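Local coordinates for ubiquitin-conjugating enzyme-like protein (Leishmania mexicana, PDB 6ZM3) that probably acts as a ubiquitin E2 variant of the UBC fold, working with a partner conjugating enzyme in ubiquitin transfer, at residues Val7-Arg12 with Phe41-Asn46; Phe11-Glu16 with Glu70-Val75; Leu82-Leu87 with Val133-Gly138. One frame throughout, in Å; residues are numbered along the deposited sequence.

Contact 1. Residues Val7-Arg12 with Phe41-Asn46; sequences VPRNFR and FFHYWN
The guanidinium of R9 has the carbonyl oxygen of F41 at its edge and the imidazole of H43 over one face. NH2 of R9 lies over one face of the H43 ring, 3.3 Å from its ND1, but at an angle too poor for a hydrogen bond; the two planes are 35° apart. The F41 ring is met at its edge by the amide of N10, whose ND2 is 3.6 Å from CE1 of F41. The F42 ring turns an edge to the N10 backbone oxygen.

The polar grip is end-on and falls on a single acceptor: NH1 of R9 reaches F41 O at 2.8 Å and NH2 of R9 reaches it at 3.0 Å, both with the oxygen close to the guanidinium plane. In this UBC fold the contact ties the first turn of the N-terminal helix, entered from P8 at the N-cap, to the turn leading into strand 44-50. R9 spans the distance because its side chain is extended, with CG trans to the backbone nitrogen (chi1 172°). A weak bond from R9 NH1 to OD1 of N10, 3.1 Å long, links the arginine to the amide beside F41. R9 NE and NH2 also donate to the carbonyls of D69 and C68, while W45 NE1 donates to F42 O at 2.9 Å from above the carbonyl plane.

Contact 2. Residues Phe11-Glu16 with Glu70-Val75; sequences FRLLEE and ENYPKV
The carboxylate of E16 on helix 9-22 takes the hydroxyl of Y72, from the loop that follows strand 61-67. Here the loop carries the Y-P-x-x-P-P sequence of the UBC fold, with a cis peptide bond between Y72 and P73.

Hydrogen bonding centres on one carboxylate oxygen. OE2 of E16 accepts the hydroxyl of Y72 at 2.6 Å through its syn lone pair, and lies at the edge of the phenol, near the ring plane. The same OE2 takes NE of R12 at 2.9 Å in a salt bridge one turn back along the helix; this donor comes from above the carboxylate plane. Two donors thus hold OE2, and OE1 is occupied by the backbone nitrogen of M113, so both oxygens of the carboxylate have partners. The nearby guanidinium would be expected to favour its ionised form.

Apolar contact comes from L13, whose CD2 approaches CE2 of Y72 to 3.7 Å at an oblique angle to the ring. M113 of helix 113-125 touches both of these side chains.

The remaining packing is between flat groups and the proline. The guanidinium of R12 stands at 72° to the Y72 ring, and P73 fills the corner they form: its CB sits over the centre of the phenol, 3.7 Å above the plane, and also over the rim of one guanidinium face. A bend at chi2 (56°) in R12 turns its outer chain onto the proline, while NH1 of R12 donates onward to the carbonyl of R109. On that face the nearest approach is NH1 of R12 to CG of P73, at 3.3 Å.

Contact 3. Residues Leu82-Leu87 with Val133-Gly138; sequences LSKVNL and VQPPEG
Two irregular parts of the UBC fold meet here, the loop leaving strand 78-81 and the C-terminal tail beyond helix 113-125. The side-chain amide of Q134 does the work of a backbone peptide: its OE1 accepts from the N86 nitrogen at 2.8 Å in an almost straight bond (174°), and its NE2 donates to N86 O at 3.1 Å, in the carbonyl plane and on a lone pair. The bend at chi2 (-41°) folds the Q134 chain so that both ends of the amide face the backbone of N86. N86 returns the grip, its ND2 donating to V133 O at 3.0 Å with the acceptor near the amide plane. One water donates to both K84 O and Q134 OE1, giving that amide oxygen a second donor. Next to these bonds, CG of P135 packs 3.6 Å from CB of K84, and the extended K84 chain runs on past the proline, its CG and CD still in contact with it.

L82 and S83 pack on apolar side chains of the chain of another protein. Outward from this pairing, P135 O accepts from R60, Q134 rests on F57, V85 packs against L62 of strand 61-67, and L87 lies against M124 of helix 113-125.

Overall arrangement
From the N terminus, the start of helix 9-22 supplies the first segment of both contacts 1 and 2, which overlap at F11 and R12. Contact 1 closes first, once the chain has formed strand 30-34 and come back at the entry to strand 44-50. Contact 2 closes later, after strands 44-50 and 61-67, so the span to 70-75 also takes in 41-46. The two touch, their centres 5 Å apart, and tie the helix to one end of the sheet. Contact 3 follows in series: it opens after strand 78-81 and closes, past helices 102-105 and 113-125, in the C-terminal tail. Its centre is about 29 Å from each of the other two, across the centre of the chain.

Contact 1. Residues Val7-Arg12 with Phe41-Asn46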
# COMPACT_ATOMS: atom_id res chain seq x y z
N VAL B 7 -6.29 15.36 31.24
CA VAL B 7 -6.58 13.99 30.82
C VAL B 7 -5.28 13.21 30.65
O VAL B 7 -4.39 13.61 29.90
CB VAL B 7 -7.45 13.95 29.55
CG1 VAL B 7 -7.74 12.50 29.17
CG2 VAL B 7 -8.75 14.71 29.78
N PRO B 8 -5.09 12.12 31.42
CA PRO B 8 -3.92 11.26 31.30
C PRO B 8 -3.79 10.74 29.87
O PRO B 8 -4.77 10.56 29.13
CB PRO B 8 -4.23 10.10 32.26
CG PRO B 8 -5.11 10.78 33.31
CD PRO B 8 -6.01 11.68 32.49
N ARG B 9 -2.53 10.54 29.45
CA ARG B 9 -2.25 10.14 28.08
C ARG B 9 -3.11 8.95 27.64
O ARG B 9 -3.69 8.98 26.56
CB ARG B 9 -0.77 9.77 27.95
CG ARG B 9 -0.37 9.14 26.62
CD ARG B 9 1.02 8.53 26.68
NE ARG B 9 1.40 7.89 25.41
CZ ARG B 9 1.05 6.64 25.06
NH1 ARG B 9 0.35 5.90 25.90
NH2 ARG B 9 1.39 6.17 23.87
N ASN B 10 -3.16 7.90 28.48
CA ASN B 10 -3.79 6.64 28.12
C ASN B 10 -5.28 6.90 27.86
O ASN B 10 -5.84 6.31 26.96
CB ASN B 10 -3.56 5.55 29.17
CG ASN B 10 -2.11 5.12 29.32
OD1 ASN B 10 -1.28 5.44 28.48
ND2 ASN B 10 -1.82 4.39 30.38
N PHE B 11 -5.92 7.75 28.67
CA PHE B 11 -7.34 8.02 28.48
C PHE B 11 -7.61 8.95 27.30
O PHE B 11 -8.63 8.81 26.65
CB PHE B 11 -7.99 8.55 29.76
CG PHE B 11 -8.19 7.46 30.79
CD1 PHE B 11 -9.17 6.49 30.61
CD2 PHE B 11 -7.35 7.36 31.88
CE1 PHE B 11 -9.35 5.48 31.55
CE2 PHE B 11 -7.54 6.36 32.83
CZ PHE B 11 -8.54 5.41 32.67
N ARG B 12 -6.70 9.88 27.02
CA ARG B 12 -6.78 10.64 25.77
C ARG B 12 -6.75 9.70 24.56
O ARG B 12 -7.54 9.85 23.64
CB ARG B 12 -5.68 11.72 25.74
CG ARG B 12 -5.54 12.40 24.38
CD ARG B 12 -6.81 13.02 23.84
NE ARG B 12 -6.32 13.65 22.63
CZ ARG B 12 -5.89 14.90 22.56
NH1 ARG B 12 -5.99 15.70 23.61
NH2 ARG B 12 -5.41 15.35 21.41
N PHE B 41 -1.15 0.40 24.92
CA PHE B 41 -0.71 1.73 25.31
C PHE B 41 -0.67 2.64 24.09
O PHE B 41 -0.34 3.80 24.22
CB PHE B 41 0.60 1.69 26.10
CG PHE B 41 0.51 1.10 27.48
CD1 PHE B 41 -0.19 1.75 28.49
CD2 PHE B 41 1.09 -0.12 27.76
CE1 PHE B 41 -0.31 1.18 29.75
CE2 PHE B 41 0.98 -0.68 29.02
CZ PHE B 41 0.28 -0.03 30.02
N PHE B 42 -1.08 2.10 22.93
CA PHE B 42 -1.42 2.84 21.73
C PHE B 42 -0.28 3.78 21.31
O PHE B 42 -0.54 4.93 20.99
CB PHE B 42 -2.72 3.63 21.94
CG PHE B 42 -3.79 2.87 22.69
CD1 PHE B 42 -4.34 1.71 22.16
CD2 PHE B 42 -4.27 3.33 23.90
CE1 PHE B 42 -5.34 1.02 22.84
CE2 PHE B 42 -5.28 2.66 24.58
CZ PHE B 42 -5.81 1.50 24.04
N HIS B 43 0.95 3.27 21.23
CA HIS B 43 2.08 4.12 20.88
C HIS B 43 2.03 4.50 19.41
O HIS B 43 2.18 5.67 19.06
CB HIS B 43 3.40 3.41 21.25
CG HIS B 43 3.64 3.32 22.71
ND1 HIS B 43 4.15 4.38 23.44
CD2 HIS B 43 3.49 2.30 23.58
CE1 HIS B 43 4.31 4.01 24.69
NE2 HIS B 43 3.90 2.74 24.79
N TYR B 44 1.76 3.53 18.52
CA TYR B 44 1.84 3.81 17.10
C TYR B 44 0.49 3.72 16.40
O TYR B 44 -0.25 2.76 16.65
CB TYR B 44 2.84 2.85 16.45
CG TYR B 44 4.27 3.27 16.70
CD1 TYR B 44 4.87 4.26 15.93
CD2 TYR B 44 5.01 2.70 17.72
CE1 TYR B 44 6.18 4.66 16.16
CE2 TYR B 44 6.33 3.08 17.95
CZ TYR B 44 6.91 4.06 17.17
OH TYR B 44 8.20 4.48 17.40
N TRP B 45 0.25 4.69 15.51
CA TRP B 45 -0.94 4.77 14.70
C TRP B 45 -0.56 4.87 13.23
O TRP B 45 0.45 5.48 12.88
CB TRP B 45 -1.79 5.98 15.15
CG TRP B 45 -2.21 5.91 16.58
CD1 TRP B 45 -1.42 6.01 17.69
CD2 TRP B 45 -3.56 5.76 17.07
NE1 TRP B 45 -2.16 5.88 18.83
CE2 TRP B 45 -3.48 5.71 18.47
CE3 TRP B 45 -4.80 5.60 16.44
CZ2 TRP B 45 -4.62 5.60 19.28
CZ3 TRP B 45 -5.91 5.42 17.23
CH2 TRP B 45 -5.83 5.44 18.63
N ASN B 46 -1.38 4.26 12.38
CA ASN B 46 -1.24 4.36 10.94
C ASN B 46 -2.08 5.57 10.57
O ASN B 46 -3.14 5.73 11.14
CB ASN B 46 -1.84 3.16 10.22
CG ASN B 46 -1.13 1.84 10.44
OD1 ASN B 46 0.02 1.81 10.86
ND2 ASN B 46 -1.80 0.74 10.14

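Contact 2. Residues Phe11-Glu16 with Glu70-Val75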
# COMPACT_ATOMS: atom_id res chain seq x y z
N PHE B 11 -5.92 7.75 28.67
CA PHE B 11 -7.34 8.02 28.48
C PHE B 11 -7.61 8.95 27.30
O PHE B 11 -8.63 8.81 26.65
CB PHE B 11 -7.99 8.55 29.76
CG PHE B 11 -8.19 7.46 30.79
CD1 PHE B 11 -9.17 6.49 30.61
CD2 PHE B 11 -7.35 7.36 31.88
CE1 PHE B 11 -9.35 5.48 31.55
CE2 PHE B 11 -7.54 6.36 32.83
CZ PHE B 11 -8.54 5.41 32.67
N ARG B 12 -6.70 9.88 27.02
CA ARG B 12 -6.78 10.64 25.77
C ARG B 12 -6.75 9.70 24.56
O ARG B 12 -7.54 9.85 23.64
CB ARG B 12 -5.68 11.72 25.74
CG ARG B 12 -5.54 12.40 24.38
CD ARG B 12 -6.81 13.02 23.84
NE ARG B 12 -6.32 13.65 22.63
CZ ARG B 12 -5.89 14.90 22.56
NH1 ARG B 12 -5.99 15.70 23.61
NH2 ARG B 12 -5.41 15.35 21.41
N LEU B 13 -5.83 8.73 24.57
CA LEU B 13 -5.69 7.85 23.41
C LEU B 13 -6.88 6.88 23.31
O LEU B 13 -7.35 6.61 22.21
CB LEU B 13 -4.34 7.16 23.50
CG LEU B 13 -3.17 8.06 23.10
CD1 LEU B 13 -1.86 7.41 23.50
CD2 LEU B 13 -3.17 8.32 21.61
N LEU B 14 -7.42 6.44 24.47
CA LEU B 14 -8.68 5.71 24.43
C LEU B 14 -9.80 6.54 23.82
O LEU B 14 -10.67 6.00 23.14
CB LEU B 14 -9.07 5.27 25.85
CG LEU B 14 -8.32 4.05 26.38
CD1 LEU B 14 -8.32 4.00 27.90
CD2 LEU B 14 -8.90 2.75 25.81
N GLU B 15 -9.85 7.84 24.14
CA GLU B 15 -10.86 8.72 23.54
C GLU B 15 -10.71 8.73 22.02
O GLU B 15 -11.68 8.62 21.26
CB GLU B 15 -10.75 10.15 24.09
CG GLU B 15 -11.81 11.10 23.53
CD GLU B 15 -11.92 12.41 24.29
OE1 GLU B 15 -10.90 13.11 24.38
OE2 GLU B 15 -13.00 12.70 24.82
N GLU B 16 -9.50 8.95 21.53
CA GLU B 16 -9.28 8.95 20.09
C GLU B 16 -9.55 7.57 19.47
O GLU B 16 -10.05 7.50 18.37
CB GLU B 16 -7.85 9.45 19.80
CG GLU B 16 -7.68 10.90 20.17
CD GLU B 16 -6.40 11.53 19.61
OE1 GLU B 16 -6.20 11.55 18.37
OE2 GLU B 16 -5.61 11.95 20.43
N GLU B 70 5.47 9.27 25.57
CA GLU B 70 5.13 9.48 26.98
C GLU B 70 4.33 10.76 27.21
O GLU B 70 3.49 10.79 28.11
CB GLU B 70 6.34 9.78 27.86
CG GLU B 70 7.26 8.62 28.12
CD GLU B 70 8.59 8.81 27.41
OE1 GLU B 70 9.22 9.87 27.58
OE2 GLU B 70 9.00 7.89 26.70
N ASN B 71 4.64 11.83 26.46
CA ASN B 71 4.14 13.14 26.82
C ASN B 71 2.97 13.57 25.95
O ASN B 71 2.44 14.66 26.16
CB ASN B 71 5.27 14.18 26.97
CG ASN B 71 6.28 13.83 28.04
OD1 ASN B 71 7.48 14.05 27.88
ND2 ASN B 71 5.84 13.30 29.16
N TYR B 72 2.50 12.74 24.99
CA TYR B 72 1.30 13.06 24.22
C TYR B 72 0.10 13.18 25.17
O TYR B 72 0.04 12.39 26.12
CB TYR B 72 0.96 11.96 23.22
CG TYR B 72 -0.23 12.25 22.32
CD1 TYR B 72 -0.09 13.09 21.22
CD2 TYR B 72 -1.48 11.66 22.54
CE1 TYR B 72 -1.15 13.35 20.37
CE2 TYR B 72 -2.55 11.93 21.69
CZ TYR B 72 -2.38 12.75 20.58
OH TYR B 72 -3.38 13.05 19.69
N PRO B 73 -0.87 14.12 24.97
CA PRO B 73 -0.81 15.20 24.00
C PRO B 73 -0.27 16.53 24.56
O PRO B 73 -0.66 17.58 24.07
CB PRO B 73 -2.29 15.37 23.66
CG PRO B 73 -3.00 15.15 24.97
CD PRO B 73 -2.11 14.21 25.75
N LYS B 74 0.58 16.46 25.60
CA LYS B 74 1.17 17.66 26.18
C LYS B 74 2.11 18.29 25.17
O LYS B 74 2.12 19.51 24.98
CB LYS B 74 1.83 17.40 27.54
CG LYS B 74 0.86 17.36 28.71
CD LYS B 74 1.51 17.57 30.07
CE LYS B 74 1.85 16.29 30.81
NZ LYS B 74 2.97 15.56 30.18
N VAL B 75 2.84 17.42 24.46
CA VAL B 75 3.62 17.79 23.29
C VAL B 75 3.02 17.11 22.06
O VAL B 75 2.27 16.15 22.19
CB VAL B 75 5.11 17.43 23.48
CG1 VAL B 75 5.70 18.09 24.71
CG2 VAL B 75 5.32 15.92 23.53

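Contact 3. Residues Leu82-Leu87 with Val133-Gly138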
# COMPACT_ATOMS: atom_id res chain seq x y z
N LEU B 82 5.23 8.19 5.13
CA LEU B 82 5.86 7.01 4.55
C LEU B 82 5.88 7.13 3.03
O LEU B 82 6.85 6.71 2.40
CB LEU B 82 5.09 5.75 4.96
CG LEU B 82 5.10 5.42 6.45
CD1 LEU B 82 4.48 4.04 6.68
CD2 LEU B 82 6.50 5.45 7.04
N SER B 83 4.77 7.65 2.46
CA SER B 83 4.70 8.07 1.08
C SER B 83 5.49 9.36 0.92
O SER B 83 5.23 10.31 1.66
CB SER B 83 3.26 8.30 0.67
OG SER B 83 2.47 7.12 0.80
N LYS B 84 6.35 9.43 -0.10
CA LYS B 84 7.14 10.61 -0.43
C LYS B 84 6.25 11.76 -0.90
O LYS B 84 5.37 11.59 -1.75
CB LYS B 84 8.18 10.29 -1.50
CG LYS B 84 9.39 11.21 -1.46
CD LYS B 84 10.52 10.78 -2.38
CE LYS B 84 11.84 11.40 -1.99
NZ LYS B 84 12.92 10.84 -2.83
N VAL B 85 6.48 12.93 -0.29
CA VAL B 85 5.78 14.16 -0.63
C VAL B 85 6.80 15.28 -0.77
O VAL B 85 7.88 15.22 -0.17
CB VAL B 85 4.71 14.54 0.43
CG1 VAL B 85 3.52 13.59 0.38
CG2 VAL B 85 5.30 14.59 1.84
N ASN B 86 6.41 16.28 -1.58
CA ASN B 86 7.04 17.59 -1.62
C ASN B 86 6.07 18.61 -1.02
O ASN B 86 5.11 19.06 -1.67
CB ASN B 86 7.44 17.98 -3.05
CG ASN B 86 8.05 19.36 -3.16
OD1 ASN B 86 8.60 19.90 -2.19
ND2 ASN B 86 7.97 19.95 -4.36
N LEU B 87 6.32 18.90 0.26
CA LEU B 87 5.50 19.79 1.07
C LEU B 87 6.43 20.51 2.04
O LEU B 87 7.30 19.90 2.64
CB LEU B 87 4.45 18.95 1.80
CG LEU B 87 3.27 19.71 2.40
CD1 LEU B 87 2.36 20.25 1.30
CD2 LEU B 87 2.49 18.82 3.39
N VAL B 133 5.73 20.21 -7.44
CA VAL B 133 5.93 19.01 -8.25
C VAL B 133 6.15 17.86 -7.27
O VAL B 133 6.97 18.00 -6.37
CB VAL B 133 7.15 19.17 -9.18
CG1 VAL B 133 7.62 17.82 -9.74
CG2 VAL B 133 6.88 20.18 -10.28
N GLN B 134 5.42 16.76 -7.46
CA GLN B 134 5.51 15.63 -6.54
C GLN B 134 6.43 14.55 -7.13
O GLN B 134 6.62 14.49 -8.35
CB GLN B 134 4.11 15.02 -6.37
CG GLN B 134 3.19 15.85 -5.49
CD GLN B 134 3.88 16.41 -4.27
OE1 GLN B 134 4.36 15.69 -3.37
NE2 GLN B 134 3.98 17.73 -4.26
N PRO B 135 6.99 13.63 -6.31
CA PRO B 135 7.72 12.49 -6.86
C PRO B 135 6.69 11.58 -7.53
O PRO B 135 5.47 11.76 -7.37
CB PRO B 135 8.41 11.87 -5.64
CG PRO B 135 7.54 12.29 -4.47
CD PRO B 135 6.99 13.65 -4.84
N PRO B 136 7.13 10.59 -8.35
CA PRO B 136 6.19 9.65 -8.95
C PRO B 136 5.30 9.04 -7.86
O PRO B 136 5.74 8.82 -6.72
CB PRO B 136 7.10 8.59 -9.58
CG PRO B 136 8.38 9.36 -9.89
CD PRO B 136 8.53 10.34 -8.74
N GLU B 137 4.04 8.81 -8.25
CA GLU B 137 3.04 8.24 -7.36
C GLU B 137 3.52 6.86 -6.96
O GLU B 137 3.89 6.09 -7.84
CB GLU B 137 1.72 8.08 -8.10
CG GLU B 137 0.58 7.69 -7.14
CD GLU B 137 -0.77 7.93 -7.79
OE1 GLU B 137 -0.79 8.32 -8.93
OE2 GLU B 137 -1.79 7.77 -7.13
N GLY B 138 3.56 6.61 -5.65
CA GLY B 138 3.94 5.33 -5.05
C GLY B 138 5.32 5.39 -4.41
O GLY B 138 5.73 4.43 -3.76
O HOH W 1 3.55 12.92 -3.19